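Local coordinates for protein Asp/Glu-specific dipeptidyl-peptidase (Flavobacterium psychrophilum, PDB 5JXF) that removes dipeptides from the N-terminus of oligopeptides as a serine peptidase of family S46, strictly requiring an acidic residue at the P1 position, at residues 135-140 with 205-210; 241-246 with 259-264. One frame throughout, in Å; residues are numbered along the deposited sequence.

Interaction 1 of 2, residues 135-140 with 205-210; sequences NLVVTF and VFKDVR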
ATOM      1  N   ASN A 135      33.721  -0.469 -23.390  1.00 72.18           N
ATOM      2  CA  ASN A 135      32.455  -0.175 -24.046  1.00 73.06           C
ATOM      3  C   ASN A 135      31.564   0.746 -23.234  1.00 66.29           C
ATOM      4  O   ASN A 135      30.342   0.639 -23.281  1.00 78.32           O
ATOM      5  CB  ASN A 135      31.707  -1.472 -24.354  1.00 77.25           C
ATOM      6  CG  ASN A 135      32.582  -2.486 -25.043  1.00 80.37           C
ATOM      7  OD1 ASN A 135      33.431  -2.133 -25.864  1.00 82.27           O
ATOM      8  ND2 ASN A 135      32.400  -3.756 -24.698  1.00 79.07           N
ATOM      9  N   LEU A 136      32.177   1.641 -22.474  1.00 51.65           N
ATOM     10  CA  LEU A 136      31.421   2.649 -21.748  1.00 50.81           C
ATOM     11  C   LEU A 136      31.882   4.008 -22.218  1.00 46.30           C
ATOM     12  O   LEU A 136      33.040   4.363 -22.044  1.00 46.58           O
ATOM     13  CB  LEU A 136      31.607   2.513 -20.228  1.00 49.30           C
ATOM     14  CG  LEU A 136      30.963   3.577 -19.333  1.00 50.46           C
ATOM     15  CD1 LEU A 136      29.461   3.652 -19.536  1.00 55.07           C
ATOM     16  CD2 LEU A 136      31.262   3.296 -17.854  1.00 52.85           C
ATOM     17  N   VAL A 137      30.971   4.762 -22.812  1.00 45.30           N
ATOM     18  CA  VAL A 137      31.287   6.105 -23.254  1.00 49.44           C
ATOM     19  C   VAL A 137      30.410   7.151 -22.573  1.00 48.19           C
ATOM     20  O   VAL A 137      29.319   6.862 -22.075  1.00 42.80           O
ATOM     21  CB  VAL A 137      31.145   6.234 -24.776  1.00 45.39           C
ATOM     22  CG1 VAL A 137      31.952   5.122 -25.492  1.00 48.54           C
ATOM     23  CG2 VAL A 137      29.688   6.205 -25.181  1.00 44.20           C
ATOM     24  N   VAL A 138      30.923   8.372 -22.555  1.00 44.34           N
ATOM     25  CA  VAL A 138      30.250   9.521 -21.971  1.00 33.70           C
ATOM     26  C   VAL A 138      30.386  10.647 -22.986  1.00 37.68           C
ATOM     27  O   VAL A 138      31.498  10.979 -23.397  1.00 39.55           O
ATOM     28  CB  VAL A 138      30.879   9.914 -20.617  1.00 39.74           C
ATOM     29  CG1 VAL A 138      30.557  11.335 -20.262  1.00 45.78           C
ATOM     30  CG2 VAL A 138      30.427   8.951 -19.507  1.00 42.47           C
ATOM     31  N   THR A 139      29.266  11.231 -23.386  1.00 37.67           N
ATOM     32  CA  THR A 139      29.241  12.184 -24.482  1.00 39.31           C
ATOM     33  C   THR A 139      28.854  13.598 -24.073  1.00 38.58           C
ATOM     34  O   THR A 139      27.761  13.819 -23.554  1.00 41.85           O
ATOM     35  CB  THR A 139      28.248  11.719 -25.562  1.00 44.23           C
ATOM     36  OG1 THR A 139      28.636  10.429 -26.053  1.00 47.61           O
ATOM     37  CG2 THR A 139      28.178  12.736 -26.698  1.00 42.21           C
ATOM     38  N   PHE A 140      29.729  14.558 -24.340  1.00 37.03           N
ATOM     39  CA  PHE A 140      29.419  15.965 -24.107  1.00 38.70           C
ATOM     40  C   PHE A 140      28.876  16.665 -25.338  1.00 45.18           C
ATOM     41  O   PHE A 140      29.330  16.412 -26.464  1.00 49.87           O
ATOM     42  CB  PHE A 140      30.668  16.698 -23.602  1.00 34.26           C
ATOM     43  CG  PHE A 140      31.082  16.272 -22.232  1.00 35.76           C
ATOM     44  CD1 PHE A 140      31.803  15.108 -22.044  1.00 31.60           C
ATOM     45  CD2 PHE A 140      30.729  17.026 -21.126  1.00 36.32           C
ATOM     46  CE1 PHE A 140      32.194  14.702 -20.761  1.00 32.36           C
ATOM     47  CE2 PHE A 140      31.105  16.633 -19.845  1.00 33.96           C
ATOM     48  CZ  PHE A 140      31.845  15.465 -19.665  1.00 34.41           C
ATOM     49  N   VAL A 205      33.000  12.494 -27.622  1.00 41.32           N
ATOM     50  CA  VAL A 205      32.744  11.195 -27.021  1.00 38.97           C
ATOM     51  C   VAL A 205      33.938  10.680 -26.259  1.00 40.45           C
ATOM     52  O   VAL A 205      34.928  10.259 -26.854  1.00 43.20           O
ATOM     53  CB  VAL A 205      32.360  10.172 -28.087  1.00 44.19           C
ATOM     54  CG1 VAL A 205      31.906   8.859 -27.426  1.00 38.04           C
ATOM     55  CG2 VAL A 205      31.268  10.744 -28.967  1.00 42.42           C
ATOM     56  N   PHE A 206      33.876  10.716 -24.936  1.00 35.37           N
ATOM     57  CA  PHE A 206      34.978  10.154 -24.169  1.00 37.88           C
ATOM     58  C   PHE A 206      34.777   8.637 -24.010  1.00 44.02           C
ATOM     59  O   PHE A 206      33.644   8.168 -23.905  1.00 46.05           O
ATOM     60  CB  PHE A 206      35.104  10.875 -22.814  1.00 34.32           C
ATOM     61  CG  PHE A 206      35.556  12.314 -22.951  1.00 37.53           C
ATOM     62  CD1 PHE A 206      34.653  13.299 -23.352  1.00 32.87           C
ATOM     63  CD2 PHE A 206      36.890  12.669 -22.739  1.00 36.17           C
ATOM     64  CE1 PHE A 206      35.059  14.599 -23.498  1.00 36.80           C
ATOM     65  CE2 PHE A 206      37.306  13.975 -22.907  1.00 39.33           C
ATOM     66  CZ  PHE A 206      36.392  14.947 -23.294  1.00 43.47           C
ATOM     67  N   LYS A 207      35.870   7.877 -24.017  1.00 46.91           N
ATOM     68  CA  LYS A 207      35.784   6.423 -24.129  1.00 44.55           C
ATOM     69  C   LYS A 207      36.560   5.709 -23.035  1.00 48.07           C
ATOM     70  O   LYS A 207      36.659   4.480 -23.022  1.00 52.46           O
ATOM     71  CB  LYS A 207      36.276   5.974 -25.519  1.00 47.27           C
ATOM     72  CG  LYS A 207      35.308   6.353 -26.649  1.00 49.04           C
ATOM     73  CD  LYS A 207      35.886   6.064 -28.048  1.00 63.14           C
ATOM     74  CE  LYS A 207      35.489   7.139 -29.080  1.00 64.38           C
ATOM     75  NZ  LYS A 207      36.250   8.436 -28.939  1.00 62.60           N
ATOM     76  N   ASP A 208      37.116   6.486 -22.118  1.00 46.31           N
ATOM     77  CA  ASP A 208      37.821   5.929 -20.978  1.00 48.91           C
ATOM     78  C   ASP A 208      37.165   6.459 -19.700  1.00 45.74           C
ATOM     79  O   ASP A 208      37.649   7.422 -19.105  1.00 46.29           O
ATOM     80  CB  ASP A 208      39.321   6.284 -21.038  1.00 52.21           C
ATOM     81  CG  ASP A 208      40.110   5.724 -19.863  1.00 56.70           C
ATOM     82  OD1 ASP A 208      39.529   4.994 -19.026  1.00 50.49           O
ATOM     83  OD2 ASP A 208      41.324   6.000 -19.786  1.00 57.20           O
ATOM     84  N   VAL A 209      36.062   5.815 -19.305  1.00 51.06           N
ATOM     85  CA  VAL A 209      35.285   6.178 -18.112  1.00 47.03           C
ATOM     86  C   VAL A 209      35.353   5.070 -17.052  1.00 50.17           C
ATOM     87  O   VAL A 209      34.881   3.955 -17.268  1.00 52.07           O
ATOM     88  CB  VAL A 209      33.823   6.464 -18.489  1.00 49.74           C
ATOM     89  CG1 VAL A 209      32.963   6.771 -17.243  1.00 40.47           C
ATOM     90  CG2 VAL A 209      33.770   7.605 -19.517  1.00 50.39           C
ATOM     91  N   ARG A 210      35.954   5.386 -15.911  1.00 47.59           N
ATOM     92  CA  ARG A 210      36.251   4.381 -14.886  1.00 45.52           C
ATOM     93  C   ARG A 210      35.327   4.508 -13.669  1.00 40.24           C
ATOM     94  O   ARG A 210      34.913   5.606 -13.326  1.00 42.48           O
ATOM     95  CB  ARG A 210      37.705   4.497 -14.438  1.00 47.48           C
ATOM     96  CG  ARG A 210      38.683   4.483 -15.603  1.00 48.13           C
ATOM     97  CD  ARG A 210      40.114   4.681 -15.163  1.00 49.33           C
ATOM     98  NE  ARG A 210      40.946   4.886 -16.346  1.00 62.68           N
ATOM     99  CZ  ARG A 210      42.236   5.193 -16.324  1.00 57.01           C
ATOM    100  NH1 ARG A 210      42.866   5.328 -15.173  1.00 51.86           N
ATOM    101  NH2 ARG A 210      42.895   5.367 -17.462  1.00 69.07           N
TER
HETATM  102  O   HOH W   1      35.209   3.665 -20.593  1.00 50.57           O
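Val209 pushes its forked side chain into the hollow between Leu136 and Val138, crossing both at about a right angle. Its CG2 meets CG2 of Val138 at 3.6 Å, while CG1 rests against CD2 of Leu136 at 3.9 Å. Leu136 reaches Val209 because its CG lies opposite the backbone N (chi1 175°). On the face of Val137 and Thr139, Val205 is the bump: its CG1 touches both CB of Val137, at 3.8 Å, and OG1 of Thr139, and CG of Lys207 lies alongside CG1 of Val137. Further along, CD1 of Phe140 approaches CE1 of Phe206 to 3.6 Å, the ring planes 81° apart, and Tyr261 meets both rings.

The backbones of Val138 and Phe206 form an antiparallel hydrogen-bonded pair, Val138 N to Phe206 O at 3.0 Å and Phe206 N to Val138 O at 2.8 Å. Beyond Lys207 the segment 205-210 swings away, and a water accepts from Val209 N and lies 2.7 Å from Leu136 O, to which it probably donates. Val138 and Phe206 thus satisfy each other's backbone polar groups, water spans the gap where the backbones part, and Leu136, Val138, Val209 and both Phe rings keep their face apolar.

Interaction 2 of 2, residues 241-246 with 259-264; sequences FRVYAN and VPYIPK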
ATOM      1  N   PHE A 241      31.518   7.906 -11.347  1.00 42.05           N
ATOM      2  CA  PHE A 241      32.495   7.523 -12.354  1.00 45.28           C
ATOM      3  C   PHE A 241      33.455   8.683 -12.543  1.00 45.26           C
ATOM      4  O   PHE A 241      33.197   9.774 -12.024  1.00 38.99           O
ATOM      5  CB  PHE A 241      31.789   7.166 -13.661  1.00 43.44           C
ATOM      6  CG  PHE A 241      31.048   5.853 -13.612  1.00 44.19           C
ATOM      7  CD1 PHE A 241      29.797   5.762 -13.013  1.00 41.13           C
ATOM      8  CD2 PHE A 241      31.612   4.701 -14.151  1.00 40.80           C
ATOM      9  CE1 PHE A 241      29.128   4.559 -12.974  1.00 40.51           C
ATOM     10  CE2 PHE A 241      30.943   3.496 -14.119  1.00 39.03           C
ATOM     11  CZ  PHE A 241      29.701   3.425 -13.530  1.00 41.95           C
ATOM     12  N   ARG A 242      34.563   8.468 -13.258  1.00 41.38           N
ATOM     13  CA  ARG A 242      35.461   9.582 -13.562  1.00 39.71           C
ATOM     14  C   ARG A 242      35.850   9.557 -15.039  1.00 42.63           C
ATOM     15  O   ARG A 242      36.267   8.527 -15.548  1.00 39.24           O
ATOM     16  CB  ARG A 242      36.721   9.559 -12.697  1.00 42.11           C
ATOM     17  CG  ARG A 242      37.612  10.784 -12.948  1.00 43.73           C
ATOM     18  CD  ARG A 242      38.955  10.687 -12.274  1.00 48.64           C
ATOM     19  NE  ARG A 242      38.819  10.312 -10.870  1.00 51.79           N
ATOM     20  CZ  ARG A 242      38.485  11.163  -9.907  1.00 51.75           C
ATOM     21  NH1 ARG A 242      38.243  12.437 -10.204  1.00 40.32           N
ATOM     22  NH2 ARG A 242      38.378  10.736  -8.653  1.00 60.59           N
ATOM     23  N   VAL A 243      35.677  10.682 -15.720  1.00 41.77           N
ATOM     24  CA  VAL A 243      35.967  10.748 -17.144  1.00 38.46           C
ATOM     25  C   VAL A 243      37.481  10.975 -17.299  1.00 41.22           C
ATOM     26  O   VAL A 243      38.065  11.795 -16.604  1.00 40.45           O
ATOM     27  CB  VAL A 243      35.178  11.872 -17.840  1.00 42.06           C
ATOM     28  CG1 VAL A 243      35.502  11.917 -19.360  1.00 43.49           C
ATOM     29  CG2 VAL A 243      33.690  11.713 -17.613  1.00 35.68           C
ATOM     30  N   TYR A 244      38.116  10.221 -18.182  1.00 43.07           N
ATOM     31  CA  TYR A 244      39.555  10.366 -18.413  1.00 47.85           C
ATOM     32  C   TYR A 244      39.809  10.847 -19.833  1.00 47.09           C
ATOM     33  O   TYR A 244      39.012  10.558 -20.737  1.00 47.08           O
ATOM     34  CB  TYR A 244      40.277   9.043 -18.167  1.00 53.66           C
ATOM     35  CG  TYR A 244      40.574   8.779 -16.712  1.00 53.37           C
ATOM     36  CD1 TYR A 244      39.569   8.358 -15.832  1.00 46.91           C
ATOM     37  CD2 TYR A 244      41.859   8.943 -16.219  1.00 53.86           C
ATOM     38  CE1 TYR A 244      39.856   8.120 -14.503  1.00 52.00           C
ATOM     39  CE2 TYR A 244      42.152   8.717 -14.899  1.00 55.85           C
ATOM     40  CZ  TYR A 244      41.153   8.304 -14.041  1.00 57.06           C
ATOM     41  OH  TYR A 244      41.477   8.087 -12.730  1.00 55.77           O
ATOM     42  N   ALA A 245      40.915  11.564 -20.035  1.00 48.89           N
ATOM     43  CA  ALA A 245      41.236  12.126 -21.352  1.00 42.84           C
ATOM     44  C   ALA A 245      42.736  12.035 -21.644  1.00 47.68           C
ATOM     45  O   ALA A 245      43.506  11.752 -20.735  1.00 41.42           O
ATOM     46  CB  ALA A 245      40.765  13.564 -21.426  1.00 46.28           C
ATOM     47  N   ASN A 246      43.161  12.250 -22.899  1.00 47.08           N
ATOM     48  CA  ASN A 246      44.609  12.235 -23.173  1.00 47.82           C
ATOM     49  C   ASN A 246      45.262  13.553 -22.770  1.00 49.57           C
ATOM     50  O   ASN A 246      44.616  14.411 -22.175  1.00 48.49           O
ATOM     51  CB  ASN A 246      44.933  11.916 -24.650  1.00 50.79           C
ATOM     52  CG  ASN A 246      44.289  12.878 -25.638  1.00 50.63           C
ATOM     53  OD1 ASN A 246      43.926  14.002 -25.297  1.00 47.60           O
ATOM     54  ND2 ASN A 246      44.196  12.448 -26.896  1.00 53.23           N
ATOM     55  N   VAL A 259      44.766  10.914 -18.369  1.00 51.07           N
ATOM     56  CA  VAL A 259      44.609  11.651 -17.106  1.00 50.33           C
ATOM     57  C   VAL A 259      43.169  12.172 -16.924  1.00 49.11           C
ATOM     58  O   VAL A 259      42.395  12.211 -17.885  1.00 48.27           O
ATOM     59  CB  VAL A 259      45.607  12.827 -17.031  1.00 56.10           C
ATOM     60  CG1 VAL A 259      47.035  12.323 -17.255  1.00 50.48           C
ATOM     61  CG2 VAL A 259      45.245  13.907 -18.047  1.00 51.03           C
ATOM     62  N   PRO A 260      42.794  12.550 -15.690  1.00 51.88           N
ATOM     63  CA  PRO A 260      41.454  13.097 -15.467  1.00 50.17           C
ATOM     64  C   PRO A 260      41.094  14.227 -16.418  1.00 50.91           C
ATOM     65  O   PRO A 260      41.860  15.173 -16.608  1.00 47.90           O
ATOM     66  CB  PRO A 260      41.530  13.620 -14.030  1.00 39.49           C
ATOM     67  CG  PRO A 260      42.448  12.673 -13.372  1.00 42.06           C
ATOM     68  CD  PRO A 260      43.486  12.297 -14.413  1.00 47.78           C
ATOM     69  N   TYR A 261      39.913  14.112 -16.999  1.00 47.49           N
ATOM     70  CA  TYR A 261      39.375  15.125 -17.868  1.00 48.91           C
ATOM     71  C   TYR A 261      39.035  16.373 -17.099  1.00 54.91           C
ATOM     72  O   TYR A 261      38.381  16.307 -16.045  1.00 48.95           O
ATOM     73  CB  TYR A 261      38.132  14.595 -18.550  1.00 34.52           C
ATOM     74  CG  TYR A 261      37.303  15.639 -19.240  1.00 42.20           C
ATOM     75  CD1 TYR A 261      37.789  16.306 -20.376  1.00 44.67           C
ATOM     76  CD2 TYR A 261      36.007  15.916 -18.801  1.00 41.65           C
ATOM     77  CE1 TYR A 261      37.028  17.246 -21.029  1.00 41.46           C
ATOM     78  CE2 TYR A 261      35.232  16.846 -19.441  1.00 43.07           C
ATOM     79  CZ  TYR A 261      35.749  17.515 -20.557  1.00 48.24           C
ATOM     80  OH  TYR A 261      34.962  18.435 -21.190  1.00 47.99           O
ATOM     81  N   ILE A 262      39.469  17.515 -17.620  1.00 47.62           N
ATOM     82  CA  ILE A 262      39.132  18.784 -16.987  1.00 37.67           C
ATOM     83  C   ILE A 262      37.957  19.406 -17.728  1.00 43.14           C
ATOM     84  O   ILE A 262      38.049  19.724 -18.921  1.00 40.41           O
ATOM     85  CB  ILE A 262      40.351  19.748 -16.952  1.00 50.87           C
ATOM     86  CG1 ILE A 262      41.518  19.083 -16.207  1.00 39.25           C
ATOM     87  CG2 ILE A 262      39.951  21.107 -16.341  1.00 33.88           C
ATOM     88  CD1 ILE A 262      42.849  19.805 -16.373  1.00 52.85           C
ATOM     89  N   PRO A 263      36.820  19.551 -17.033  1.00 35.34           N
ATOM     90  CA  PRO A 263      35.632  20.025 -17.743  1.00 32.06           C
ATOM     91  C   PRO A 263      35.579  21.538 -17.916  1.00 36.05           C
ATOM     92  O   PRO A 263      36.269  22.279 -17.217  1.00 41.07           O
ATOM     93  CB  PRO A 263      34.480  19.558 -16.841  1.00 34.26           C
ATOM     94  CG  PRO A 263      35.078  19.571 -15.454  1.00 35.34           C
ATOM     95  CD  PRO A 263      36.532  19.161 -15.638  1.00 32.38           C
ATOM     96  N   LYS A 264      34.740  21.979 -18.845  1.00 36.43           N
ATOM     97  CA  LYS A 264      34.448  23.390 -19.022  1.00 43.65           C
ATOM     98  C   LYS A 264      33.600  23.973 -17.897  1.00 43.75           C
ATOM     99  O   LYS A 264      33.614  25.187 -17.665  1.00 39.82           O
ATOM    100  CB  LYS A 264      33.758  23.597 -20.366  1.00 47.80           C
ATOM    101  CG  LYS A 264      34.576  23.039 -21.519  1.00 47.21           C
ATOM    102  CD  LYS A 264      33.803  23.045 -22.824  1.00 56.29           C
ATOM    103  CE  LYS A 264      34.668  22.562 -23.992  1.00 51.93           C
ATOM    104  NZ  LYS A 264      33.782  22.066 -25.071  1.00 74.92           N
TER
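Ala245 and Val259 pair through both backbone bonds of an antiparallel hydrogen-bonded pair: Ala245 N reaches Val259 O at 2.7 Å, and Val259 N reaches Ala245 O at 2.8 Å, each donor nearly along the C=O axis. One residue on, Tyr244 faces Pro260 in a non-hydrogen-bonded pair, a place where the proline's lack of an N-H costs no bond between the strands. The third bond, Tyr261 N to Val243 O at 3.0 Å, is straight at the hydrogen (171°) but comes in tilted from the carbonyl plane.

Side chains fill in around these bonds. CE2 of Tyr244 lies beside CD of Pro260 at 3.9 Å, the two groups pointing the same way, and CD2 of the same ring reaches the carbonyl carbon of Val259. Tyr261 CB touches both CG1 of Val243, at 3.8 Å, and CB of Ala245, at 4.0 Å. A chi1 of 167° turns the Tyr261 ring away from its own backbone N and carries it on past these two side chains to meet Phe206 and Phe140.

The next shell holds the Tyr244 ring from other directions: Glu130 accepts a hydrogen bond from its OH, and Arg210 makes a cation-pi contact with it. Glu130 also forms a salt bridge with Arg242, which has a second one to Glu722. A leucine in place of Tyr244 would probably leave Glu130 without its hydroxyl partner and Arg210 without its aromatic one, and uncover part of the Pro260 ring.

Strand 259-260 is held by two bonds at Val259, and Tyr261 N adds a third just beyond it. The charged, hydrogen-bonded cluster around Tyr244 and the apolar patch around Tyr261 CB thus occupy separate places on the pairing.

Overall arrangement
Interactions 1 and 2 belong to one antiparallel sheet, their centres about 10 Å apart. Strand 197-214 supplies the second segment of interaction 1 and lies next to strand 239-245, which carries the first segment of interaction 2; probable backbone hydrogen bonds join them, Arg210 O to Arg242 N at 2.9 Å and Asp208 O to Tyr244 N at 3.0 Å. Side chains bridge them too, with Phe206 CZ 3.3 Å from Tyr261 CE1. Neither contact lies at the catalytic residues or the dipeptide pocket. In sequence, however, Asp225, Asn228 and Trp229 of the dipeptide pocket and Asp237, assigned by similarity to the charge relay with His101 and Ser662, fall between strands 197-214 and 239-245.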